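Local structure of cytochrome c2 (Blastochloris viridis, 1CO6) at residues E7-Q12 and S91-Y96; A23-G28 and G40-F45; D49-S54 and A72-T77. The protein carries electrons through its heme c to the oxidized bacteriochlorophyll in photosynthetic electron transport, and may also serve the respiratory chain. All blocks are in the same frame, centred on the assembly; numbering follows the deposited sequence.

Contact 1 (E7-Q12 and S91-Y96); sequences EQVFKQ and SDLIAY
Tyr96 lies against both Glu7 and Phe10 where helix 87-98 crosses helix 3-14, the nearly perpendicular packing of N- and C-terminal helices that marks the cytochrome c fold. The two short axes pass 8.2 Å apart at 95°.

The closest meeting is of aromatic and aliphatic atoms. Glu7 CA sits over one face of the Tyr96 ring, a CH-pi contact 3.8 Å from the centroid, while Glu7 CB and CG run on past CE1 along the same side. Tyr96 CE2 lies over one face of the Phe10 ring, 3.6 Å from Phe10 CG, the planes inclined at 49°, so the pair is neither stacked nor T-shaped.

Leucine and valine add lighter apolar packing. Leu93 CD1 reaches the edge of the Phe10 ring, 4.0 Å from Phe10 CD2, and Leu93 CB meets Val9 CG1 at 4.2 Å. Behind this layer Phe10 approaches the heme ligand His17, and Phe100 closes edge-to-face on Tyr96.

Polar atoms meet through water. With CG trans to its backbone N (chi1 -174°) and the chain extended, Glu7 brings its carboxylate out beside the phenol; one water, in the plane of the tyrosine ring, donates to Glu7 OE2 at 3.0 Å and lies 2.8 Å from Tyr96 OH.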
loop_
_atom_site.group_PDB
_atom_site.type_symbol
_atom_site.label_atom_id
_atom_site.label_comp_id
_atom_site.label_asym_id
_atom_site.label_seq_id
_atom_site.Cartn_x
_atom_site.Cartn_y
_atom_site.Cartn_z
ATOM N N GLU A 7 -6.400 -8.511 7.154
ATOM C CA GLU A 7 -7.537 -7.596 7.167
ATOM C C GLU A 7 -7.489 -6.741 8.422
ATOM O O GLU A 7 -7.766 -5.527 8.325
ATOM C CB GLU A 7 -8.888 -8.288 7.014
ATOM C CG GLU A 7 -10.058 -7.285 6.887
ATOM C CD GLU A 7 -11.345 -7.884 6.454
ATOM O OE1 GLU A 7 -11.560 -9.073 6.354
ATOM O OE2 GLU A 7 -12.207 -7.023 6.179
ATOM N N GLN A 8 -7.114 -7.374 9.545
ATOM C CA GLN A 8 -6.982 -6.640 10.810
ATOM C C GLN A 8 -5.803 -5.681 10.808
ATOM O O GLN A 8 -5.944 -4.586 11.350
ATOM C CB GLN A 8 -6.821 -7.563 12.029
ATOM C CG GLN A 8 -7.997 -8.537 12.097
ATOM C CD GLN A 8 -9.258 -7.750 12.455
ATOM O OE1 GLN A 8 -10.341 -7.915 11.883
ATOM N NE2 GLN A 8 -9.047 -6.850 13.433
ATOM N N VAL A 9 -4.656 -6.118 10.284
ATOM C CA VAL A 9 -3.495 -5.216 10.211
ATOM C C VAL A 9 -3.895 -4.034 9.303
ATOM O O VAL A 9 -3.468 -2.897 9.572
ATOM C CB VAL A 9 -2.241 -5.996 9.737
ATOM C CG1 VAL A 9 -1.056 -5.073 9.518
ATOM C CG2 VAL A 9 -1.842 -7.158 10.629
ATOM N N PHE A 10 -4.699 -4.259 8.263
ATOM C CA PHE A 10 -5.142 -3.226 7.323
ATOM C C PHE A 10 -5.882 -2.041 7.952
ATOM O O PHE A 10 -5.965 -0.938 7.395
ATOM C CB PHE A 10 -5.962 -3.762 6.147
ATOM C CG PHE A 10 -5.977 -2.799 4.964
ATOM C CD1 PHE A 10 -7.081 -1.960 4.769
ATOM C CD2 PHE A 10 -4.850 -2.696 4.145
ATOM C CE1 PHE A 10 -7.110 -1.072 3.691
ATOM C CE2 PHE A 10 -4.864 -1.791 3.072
ATOM C CZ PHE A 10 -5.994 -0.970 2.873
ATOM N N LYS A 11 -6.440 -2.273 9.145
ATOM C CA LYS A 11 -7.182 -1.227 9.881
ATOM C C LYS A 11 -6.294 -0.011 10.091
ATOM O O LYS A 11 -6.838 1.107 9.984
ATOM C CB LYS A 11 -7.793 -1.781 11.162
ATOM C CG LYS A 11 -9.175 -2.398 10.909
ATOM C CD LYS A 11 -9.462 -3.573 11.816
ATOM C CE LYS A 11 -9.669 -3.176 13.261
ATOM N NZ LYS A 11 -8.372 -2.858 13.922
ATOM N N GLN A 12 -5.011 -0.176 10.302
ATOM C CA GLN A 12 -4.116 0.999 10.464
ATOM C C GLN A 12 -4.122 1.796 9.168
ATOM O O GLN A 12 -4.296 3.027 9.172
ATOM C CB GLN A 12 -2.749 0.697 11.007
ATOM C CG GLN A 12 -2.089 -0.624 10.906
ATOM C CD GLN A 12 -0.827 -0.771 11.726
ATOM O OE1 GLN A 12 -0.467 -1.854 12.240
ATOM N NE2 GLN A 12 -0.046 0.295 11.872
ATOM N N SER A 91 3.577 -10.047 6.373
ATOM C CA SER A 91 3.182 -11.255 5.602
ATOM C C SER A 91 1.664 -11.349 5.535
ATOM O O SER A 91 1.088 -11.596 4.456
ATOM C CB SER A 91 3.855 -12.500 6.183
ATOM O OG SER A 91 5.266 -12.385 6.102
ATOM N N ASP A 92 0.938 -11.101 6.611
ATOM C CA ASP A 92 -0.544 -11.157 6.624
ATOM C C ASP A 92 -1.146 -10.036 5.755
ATOM O O ASP A 92 -2.045 -10.269 4.942
ATOM C CB ASP A 92 -1.116 -11.138 8.046
ATOM C CG ASP A 92 -0.771 -12.467 8.752
ATOM O OD1 ASP A 92 -0.525 -13.482 8.113
ATOM O OD2 ASP A 92 -0.719 -12.409 9.985
ATOM N N LEU A 93 -0.553 -8.842 5.992
ATOM C CA LEU A 93 -0.964 -7.651 5.229
ATOM C C LEU A 93 -0.887 -7.864 3.725
ATOM O O LEU A 93 -1.799 -7.485 2.960
ATOM C CB LEU A 93 -0.020 -6.538 5.761
ATOM C CG LEU A 93 -0.248 -5.207 5.035
ATOM C CD1 LEU A 93 -1.680 -4.754 5.322
ATOM C CD2 LEU A 93 0.810 -4.219 5.532
ATOM N N ILE A 94 0.244 -8.391 3.270
ATOM C CA ILE A 94 0.472 -8.738 1.876
ATOM C C ILE A 94 -0.635 -9.689 1.409
ATOM O O ILE A 94 -1.219 -9.401 0.316
ATOM C CB ILE A 94 1.867 -9.370 1.587
ATOM C CG1 ILE A 94 2.991 -8.351 1.791
ATOM C CG2 ILE A 94 1.916 -9.970 0.128
ATOM C CD1 ILE A 94 4.418 -8.963 1.881
ATOM N N ALA A 95 -0.924 -10.724 2.180
ATOM C CA ALA A 95 -1.977 -11.695 1.784
ATOM C C ALA A 95 -3.328 -11.020 1.523
ATOM O O ALA A 95 -4.030 -11.304 0.519
ATOM C CB ALA A 95 -2.084 -12.758 2.868
ATOM N N TYR A 96 -3.670 -10.080 2.426
ATOM C CA TYR A 96 -4.931 -9.348 2.317
ATOM C C TYR A 96 -5.030 -8.464 1.060
ATOM O O TYR A 96 -6.000 -8.460 0.305
ATOM C CB TYR A 96 -5.143 -8.500 3.600
ATOM C CG TYR A 96 -6.443 -7.719 3.486
ATOM C CD1 TYR A 96 -7.708 -8.321 3.529
ATOM C CD2 TYR A 96 -6.376 -6.323 3.359
ATOM C CE1 TYR A 96 -8.898 -7.570 3.452
ATOM C CE2 TYR A 96 -7.542 -5.547 3.262
ATOM C CZ TYR A 96 -8.788 -6.198 3.308
ATOM O OH TYR A 96 -9.873 -5.401 3.156
HETATM O O HOH W 1 -12.330 -6.733 3.171
#

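Contact 2 (A23-G28 and G40-F45); sequences AKNKVG and GTIEGF. With HEC (heme c), chain B.
Asn25 and Phe45 carry this contact between two irregular loops of the cytochrome c fold, both bordering the heme. Asn25 has its amide swung to the backbone-N side (chi1 -72°), opposite the carbonyl carbon, and this brings the amide up against Ile42 and the turn that starts there. The two amide ends do different work. ND2 gives a weak, bent hydrogen bond to Glu43 O, 3.3 Å long with an N-H...O angle of 132°, while OD1 accepts from Val30 N, a bond that ties the amide back to its own loop. OD1 also lies 3.4 Å from Ile42 CG2. That methyl is the branch of Ile42 that faces Asn25; the rest of the side chain leads away. Glu43 O is presented by a type II turn from Ile42 to Phe45, with Gly44 in its third position at positive phi.

Phe45 reaches back from the other loop, its ring trans to the backbone N (chi1 -175°), and lies alongside the 26-28 backbone, reaching the base of a heme propionate. Its edge faces carbonyl oxygens: Val27 O is 3.1 Å from Phe45 CZ, and Lys26 O also lies near the ring plane. Phe45 CE2, next to CZ, is 3.7 Å from heme CAD. Tyr47 packs edge-to-face on the same ring, and Gly28 CA packs directly on the porphyrin, 3.9 Å from heme C2D. At the other end of the 40-45 loop, Gly40 N makes a weak but straight bond to propionate oxygen O1A.

The chemistry is thus mostly that of an aromatic edge: the slightly positive ring hydrogens of Phe45 are turned to backbone oxygens, which probably gives mild electrostatic help, while one amide holds the two loops weakly together beside the propionates.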
loop_
_atom_site.group_PDB
_atom_site.type_symbol
_atom_site.label_atom_id
_atom_site.label_comp_id
_atom_site.label_asym_id
_atom_site.label_seq_id
_atom_site.Cartn_x
_atom_site.Cartn_y
_atom_site.Cartn_z
ATOM N N ALA A 23 -13.739 1.749 -4.070
ATOM C CA ALA A 23 -12.665 2.470 -3.375
ATOM C C ALA A 23 -12.422 3.794 -4.092
ATOM O O ALA A 23 -12.378 3.899 -5.353
ATOM C CB ALA A 23 -11.430 1.562 -3.316
ATOM N N LYS A 24 -12.211 4.839 -3.306
ATOM C CA LYS A 24 -11.912 6.190 -3.843
ATOM C C LYS A 24 -10.655 6.723 -3.153
ATOM O O LYS A 24 -10.340 6.235 -2.038
ATOM C CB LYS A 24 -13.101 7.127 -3.711
ATOM C CG LYS A 24 -13.310 7.832 -2.386
ATOM C CD LYS A 24 -13.129 6.953 -1.158
ATOM C CE LYS A 24 -14.043 5.734 -1.124
ATOM N NZ LYS A 24 -13.372 4.656 -0.356
ATOM N N ASN A 25 -9.972 7.659 -3.795
ATOM C CA ASN A 25 -8.771 8.254 -3.191
ATOM C C ASN A 25 -9.152 9.032 -1.927
ATOM O O ASN A 25 -10.219 9.687 -1.979
ATOM C CB ASN A 25 -8.117 9.187 -4.212
ATOM C CG ASN A 25 -7.457 8.423 -5.329
ATOM O OD1 ASN A 25 -6.807 7.391 -5.057
ATOM N ND2 ASN A 25 -7.585 8.887 -6.570
ATOM N N LYS A 26 -8.347 8.953 -0.893
ATOM C CA LYS A 26 -8.588 9.708 0.384
ATOM C C LYS A 26 -7.317 10.493 0.709
ATOM O O LYS A 26 -6.830 11.191 -0.203
ATOM C CB LYS A 26 -9.024 8.827 1.524
ATOM C CG LYS A 26 -10.343 8.128 1.188
ATOM C CD LYS A 26 -10.847 7.331 2.378
ATOM C CE LYS A 26 -9.883 6.250 2.806
ATOM N NZ LYS A 26 -10.353 5.576 4.054
ATOM N N VAL A 27 -6.836 10.438 1.949
ATOM C CA VAL A 27 -5.568 11.128 2.250
ATOM C C VAL A 27 -4.497 10.375 1.400
ATOM O O VAL A 27 -3.582 11.024 0.905
ATOM C CB VAL A 27 -5.207 11.219 3.734
ATOM C CG1 VAL A 27 -3.728 11.579 4.001
ATOM C CG2 VAL A 27 -6.063 12.299 4.433
ATOM N N GLY A 28 -4.691 9.057 1.248
ATOM C CA GLY A 28 -3.721 8.270 0.451
ATOM C C GLY A 28 -4.490 7.675 -0.719
ATOM O O GLY A 28 -5.733 7.656 -0.747
ATOM N N GLY A 40 3.348 6.135 -7.886
ATOM C CA GLY A 40 2.828 7.409 -8.350
ATOM C C GLY A 40 1.956 7.380 -9.566
ATOM O O GLY A 40 1.939 8.425 -10.286
ATOM N N THR A 41 1.215 6.316 -9.828
ATOM C CA THR A 41 0.383 6.300 -11.023
ATOM C C THR A 41 -1.099 6.288 -10.813
ATOM O O THR A 41 -1.724 6.325 -11.901
ATOM C CB THR A 41 0.935 5.178 -11.998
ATOM O OG1 THR A 41 0.627 3.862 -11.485
ATOM C CG2 THR A 41 2.456 5.308 -12.250
ATOM N N ILE A 42 -1.695 6.256 -9.657
ATOM C CA ILE A 42 -3.168 6.276 -9.510
ATOM C C ILE A 42 -3.624 7.652 -9.998
ATOM O O ILE A 42 -3.100 8.663 -9.536
ATOM C CB ILE A 42 -3.714 5.976 -8.077
ATOM C CG1 ILE A 42 -3.490 4.483 -7.722
ATOM C CG2 ILE A 42 -5.228 6.374 -7.867
ATOM C CD1 ILE A 42 -3.847 3.432 -8.820
ATOM N N GLU A 43 -4.555 7.648 -10.929
ATOM C CA GLU A 43 -5.052 8.905 -11.507
ATOM C C GLU A 43 -5.875 9.664 -10.486
ATOM O O GLU A 43 -6.637 9.083 -9.692
ATOM C CB GLU A 43 -5.754 8.628 -12.837
ATOM C CG GLU A 43 -6.538 7.391 -13.108
ATOM C CD GLU A 43 -6.160 5.967 -13.305
ATOM O OE1 GLU A 43 -5.300 5.256 -12.767
ATOM O OE2 GLU A 43 -6.948 5.416 -14.179
ATOM N N GLY A 44 -5.657 10.962 -10.438
ATOM C CA GLY A 44 -6.413 11.822 -9.503
ATOM C C GLY A 44 -5.788 11.904 -8.113
ATOM O O GLY A 44 -6.391 12.510 -7.188
ATOM N N PHE A 45 -4.639 11.262 -7.946
ATOM C CA PHE A 45 -4.024 11.354 -6.612
ATOM C C PHE A 45 -2.868 12.331 -6.765
ATOM O O PHE A 45 -2.143 12.187 -7.747
ATOM C CB PHE A 45 -3.584 10.025 -5.980
ATOM C CG PHE A 45 -3.092 10.290 -4.551
ATOM C CD1 PHE A 45 -4.074 10.521 -3.556
ATOM C CD2 PHE A 45 -1.740 10.390 -4.250
ATOM C CE1 PHE A 45 -3.721 10.810 -2.261
ATOM C CE2 PHE A 45 -1.345 10.690 -2.965
ATOM C CZ PHE A 45 -2.351 10.893 -1.951
HETATM FE FE HEC B . 0.042 4.771 2.800
HETATM C CHA HEC B . 1.115 6.001 -0.121
HETATM C CHB HEC B . 0.594 1.573 1.698
HETATM C CHC HEC B . -0.819 3.529 5.924
HETATM C CHD HEC B . -0.959 7.931 3.789
HETATM N NA HEC B . 0.708 3.935 1.085
HETATM C C1A HEC B . 1.254 4.620 0.005
HETATM C C2A HEC B . 1.852 3.677 -0.898
HETATM C C3A HEC B . 1.707 2.454 -0.369
HETATM C C4A HEC B . 1.004 2.582 0.889
HETATM C CMA HEC B . 2.191 1.097 -0.934
HETATM C CAA HEC B . 2.458 4.035 -2.292
HETATM C CBA HEC B . 1.273 4.114 -3.300
HETATM C CGA HEC B . 1.599 4.379 -4.749
HETATM O O1A HEC B . 2.776 4.480 -5.053
HETATM O O2A HEC B . 0.593 4.472 -5.496
HETATM N NB HEC B . -0.108 2.956 3.621
HETATM C C1B HEC B . 0.112 1.742 2.959
HETATM C C2B HEC B . -0.146 0.672 3.892
HETATM C C3B HEC B . -0.495 1.210 5.064
HETATM C C4B HEC B . -0.508 2.634 4.917
HETATM C CMB HEC B . 0.005 -0.811 3.490
HETATM C CAB HEC B . -0.897 0.403 6.345
HETATM C CBB HEC B . 0.182 -0.239 6.991
HETATM N NC HEC B . -0.723 5.577 4.503
HETATM C C1C HEC B . -0.988 4.894 5.669
HETATM C C2C HEC B . -1.516 5.842 6.634
HETATM C C3C HEC B . -1.519 7.056 6.070
HETATM C C4C HEC B . -1.058 6.910 4.714
HETATM C CMC HEC B . -1.919 5.461 8.073
HETATM C CAC HEC B . -2.076 8.390 6.719
HETATM C CBC HEC B . -1.562 8.859 7.940
HETATM N ND HEC B . 0.035 6.599 1.962
HETATM C C1D HEC B . -0.362 7.797 2.558
HETATM C C2D HEC B . -0.031 8.893 1.643
HETATM C C3D HEC B . 0.521 8.358 0.552
HETATM C C4D HEC B . 0.593 6.936 0.745
HETATM C CMD HEC B . -0.323 10.379 1.972
HETATM C CAD HEC B . 1.117 9.094 -0.678
HETATM C CBD HEC B . 2.661 9.261 -0.502
HETATM C CGD HEC B . 3.256 10.367 -1.354
HETATM O O1D HEC B . 4.426 10.649 -0.953
HETATM O O2D HEC B . 2.631 10.875 -2.316
#

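Contact 3 (D49-S54 and A72-T77). With HEC (heme c), chain B.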
loop_
_atom_site.group_PDB
_atom_site.type_symbol
_atom_site.label_atom_id
_atom_site.label_comp_id
_atom_site.label_asym_id
_atom_site.label_seq_id
_atom_site.Cartn_x
_atom_site.Cartn_y
_atom_site.Cartn_z
ATOM N N ASP A 49 6.611 14.476 -5.138
ATOM C CA ASP A 49 7.655 14.226 -6.130
ATOM C C ASP A 49 8.470 13.013 -5.631
ATOM O O ASP A 49 8.849 12.156 -6.446
ATOM C CB ASP A 49 8.611 15.438 -6.200
ATOM C CG ASP A 49 8.094 16.500 -7.151
ATOM O OD1 ASP A 49 7.111 16.355 -7.873
ATOM O OD2 ASP A 49 8.696 17.582 -7.143
ATOM N N ALA A 50 8.726 12.980 -4.342
ATOM C CA ALA A 50 9.458 11.914 -3.671
ATOM C C ALA A 50 8.868 10.558 -4.134
ATOM O O ALA A 50 9.661 9.663 -4.505
ATOM C CB ALA A 50 9.410 12.075 -2.161
ATOM N N ASN A 51 7.538 10.374 -4.107
ATOM C CA ASN A 51 6.989 9.090 -4.555
ATOM C C ASN A 51 6.941 8.976 -6.081
ATOM O O ASN A 51 7.464 8.016 -6.692
ATOM C CB ASN A 51 5.596 8.927 -3.890
ATOM C CG ASN A 51 4.884 7.722 -4.465
ATOM O OD1 ASN A 51 4.558 7.657 -5.669
ATOM N ND2 ASN A 51 4.647 6.718 -3.650
ATOM N N LYS A 52 6.376 9.920 -6.773
ATOM C CA LYS A 52 6.205 9.918 -8.213
ATOM C C LYS A 52 7.461 9.692 -9.034
ATOM O O LYS A 52 7.383 8.986 -10.041
ATOM C CB LYS A 52 5.678 11.318 -8.568
ATOM C CG LYS A 52 4.862 11.579 -9.805
ATOM C CD LYS A 52 4.213 12.958 -9.597
ATOM C CE LYS A 52 5.108 14.119 -9.233
ATOM N NZ LYS A 52 4.478 15.019 -8.206
ATOM N N ASN A 53 8.550 10.326 -8.648
ATOM C CA ASN A 53 9.838 10.217 -9.367
ATOM C C ASN A 53 10.766 9.151 -8.808
ATOM O O ASN A 53 11.897 9.034 -9.314
ATOM C CB ASN A 53 10.560 11.580 -9.408
ATOM C CG ASN A 53 9.678 12.638 -10.073
ATOM O OD1 ASN A 53 8.897 12.432 -11.009
ATOM N ND2 ASN A 53 9.736 13.876 -9.523
ATOM N N SER A 54 10.313 8.337 -7.859
ATOM C CA SER A 54 11.179 7.329 -7.231
ATOM C C SER A 54 11.618 6.210 -8.146
ATOM O O SER A 54 12.650 5.585 -7.784
ATOM C CB SER A 54 10.468 6.724 -6.020
ATOM O OG SER A 54 9.387 5.848 -6.400
ATOM N N ALA A 72 12.487 5.880 5.253
ATOM C CA ALA A 72 13.815 5.371 4.895
ATOM C C ALA A 72 13.884 5.032 3.410
ATOM O O ALA A 72 14.901 5.243 2.721
ATOM C CB ALA A 72 14.161 4.172 5.775
ATOM N N LYS A 73 12.820 4.530 2.829
ATOM C CA LYS A 73 12.731 4.117 1.441
ATOM C C LYS A 73 12.401 5.212 0.426
ATOM O O LYS A 73 12.784 5.217 -0.753
ATOM C CB LYS A 73 11.598 3.067 1.346
ATOM C CG LYS A 73 12.045 1.691 0.905
ATOM C CD LYS A 73 12.383 1.644 -0.587
ATOM C CE LYS A 73 13.192 0.383 -0.847
ATOM N NZ LYS A 73 13.596 0.309 -2.277
ATOM N N ILE A 74 11.578 6.131 0.896
ATOM C CA ILE A 74 11.117 7.245 0.073
ATOM C C ILE A 74 11.185 8.508 0.942
ATOM O O ILE A 74 10.182 8.986 1.470
ATOM C CB ILE A 74 9.696 7.007 -0.538
ATOM C CG1 ILE A 74 9.630 5.709 -1.334
ATOM C CG2 ILE A 74 9.243 8.226 -1.404
ATOM C CD1 ILE A 74 8.299 5.420 -2.060
ATOM N N PRO A 75 12.398 8.977 1.100
ATOM C CA PRO A 75 12.633 10.200 1.901
ATOM C C PRO A 75 11.724 11.328 1.453
ATOM O O PRO A 75 11.585 11.619 0.254
ATOM C CB PRO A 75 14.123 10.481 1.741
ATOM C CG PRO A 75 14.734 9.289 1.104
ATOM C CD PRO A 75 13.651 8.406 0.563
ATOM N N GLY A 76 11.072 12.043 2.335
ATOM C CA GLY A 76 10.204 13.157 1.857
ATOM C C GLY A 76 8.818 12.744 1.488
ATOM O O GLY A 76 8.006 13.577 1.036
ATOM N N THR A 77 8.457 11.478 1.632
ATOM C CA THR A 77 7.090 11.026 1.293
ATOM C C THR A 77 6.041 11.685 2.193
ATOM O O THR A 77 6.312 11.949 3.386
ATOM C CB THR A 77 6.971 9.448 1.349
ATOM O OG1 THR A 77 5.610 9.187 0.926
ATOM C CG2 THR A 77 7.197 8.779 2.708
HETATM FE FE HEC B . 0.042 4.771 2.800
HETATM C CHA HEC B . 1.115 6.001 -0.121
HETATM C CHB HEC B . 0.594 1.573 1.698
HETATM C CHC HEC B . -0.819 3.529 5.924
HETATM C CHD HEC B . -0.959 7.931 3.789
HETATM N NA HEC B . 0.708 3.935 1.085
HETATM C C1A HEC B . 1.254 4.620 0.005
HETATM C C2A HEC B . 1.852 3.677 -0.898
HETATM C C3A HEC B . 1.707 2.454 -0.369
HETATM C C4A HEC B . 1.004 2.582 0.889
HETATM C CMA HEC B . 2.191 1.097 -0.934
HETATM C CAA HEC B . 2.458 4.035 -2.292
HETATM C CBA HEC B . 1.273 4.114 -3.300
HETATM C CGA HEC B . 1.599 4.379 -4.749
HETATM O O1A HEC B . 2.776 4.480 -5.053
HETATM O O2A HEC B . 0.593 4.472 -5.496
HETATM N NB HEC B . -0.108 2.956 3.621
HETATM C C1B HEC B . 0.112 1.742 2.959
HETATM C C2B HEC B . -0.146 0.672 3.892
HETATM C C3B HEC B . -0.495 1.210 5.064
HETATM C C4B HEC B . -0.508 2.634 4.917
HETATM C CMB HEC B . 0.005 -0.811 3.490
HETATM C CAB HEC B . -0.897 0.403 6.345
HETATM C CBB HEC B . 0.182 -0.239 6.991
HETATM N NC HEC B . -0.723 5.577 4.503
HETATM C C1C HEC B . -0.988 4.894 5.669
HETATM C C2C HEC B . -1.516 5.842 6.634
HETATM C C3C HEC B . -1.519 7.056 6.070
HETATM C C4C HEC B . -1.058 6.910 4.714
HETATM C CMC HEC B . -1.919 5.461 8.073
HETATM C CAC HEC B . -2.076 8.390 6.719
HETATM C CBC HEC B . -1.562 8.859 7.940
HETATM N ND HEC B . 0.035 6.599 1.962
HETATM C C1D HEC B . -0.362 7.797 2.558
HETATM C C2D HEC B . -0.031 8.893 1.643
HETATM C C3D HEC B . 0.521 8.358 0.552
HETATM C C4D HEC B . 0.593 6.936 0.745
HETATM C CMD HEC B . -0.323 10.379 1.972
HETATM C CAD HEC B . 1.117 9.094 -0.678
HETATM C CBD HEC B . 2.661 9.261 -0.502
HETATM C CGD HEC B . 3.256 10.367 -1.354
HETATM O O1D HEC B . 4.426 10.649 -0.953
HETATM O O2D HEC B . 2.631 10.875 -2.316
HETATM O O HOH W 2 5.054 6.817 -0.645
#
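Ala50 and Ile74 form the tight part of this contact. Ile74 CG2, placed trans to the backbone N, comes against the backbone of the short helix 49-52, 3.4 Å from Ala50 O, and packs on the Ala50 methyl as well. That methyl in turn lies 3.3 Å from Pro75 O and touches the backbone of Gly76, so it is pressed against the type II turn that runs from Ile74 to Thr77, closed by Thr77 N bonding to Ile74 O. Further along, Ile74 CD1 ends near the Asn51 amide.

Toward the heme, Asn51 and Thr77 do not meet directly but are joined through a water and the propionates. Asn51 ND2 gives a nearly straight hydrogen bond (163°) to heme propionate oxygen O1A, 3.2 Å away. Its second partner is the water, which donates in turn to Thr77 OG1. The threonine hydroxyl bonds to the other propionate, 2.7 Å from O1D, and is also bonded to the backbone N of Met79, itself an axial ligand of the iron. One side chain from each segment thus grips one propionate each.

The outer rim is looser. Beyond that backbone touch, Pro75 turns its ring away from helix 49-52. On the far side of this helix the Lys52 NZ–Asp49 OD1 salt bridge, 3.0 Å long, sits at the surface, its oxygen met on the anti side; Lys52 NZ also bonds Tyr47 O.

In a fold without strands, the contact joins helix 49-52 to the turn leaving helix 70-73, and Ile74 is backed by Tyr66 of helix 60-68.

Contact 1 joins the first and last helices, 3-14 and 87-98, and the other two are nested inside the loop it closes, contact 2 finishing before contact 3 begins. Contacts 2 and 3 both lie across the chain's centre from contact 1, with centres about 19 and 23 Å from its own. Their own centres are about 16 Å apart, and they touch: Gly40 N is 2.9 Å from Asn51 OD1, and both contacts reach the heme propionates, sharing O1A. All three belong to one cytochrome c fold. They surround a single heme from different sides, and the iron ligands His17 and Met79 fall in the sequence between their segments.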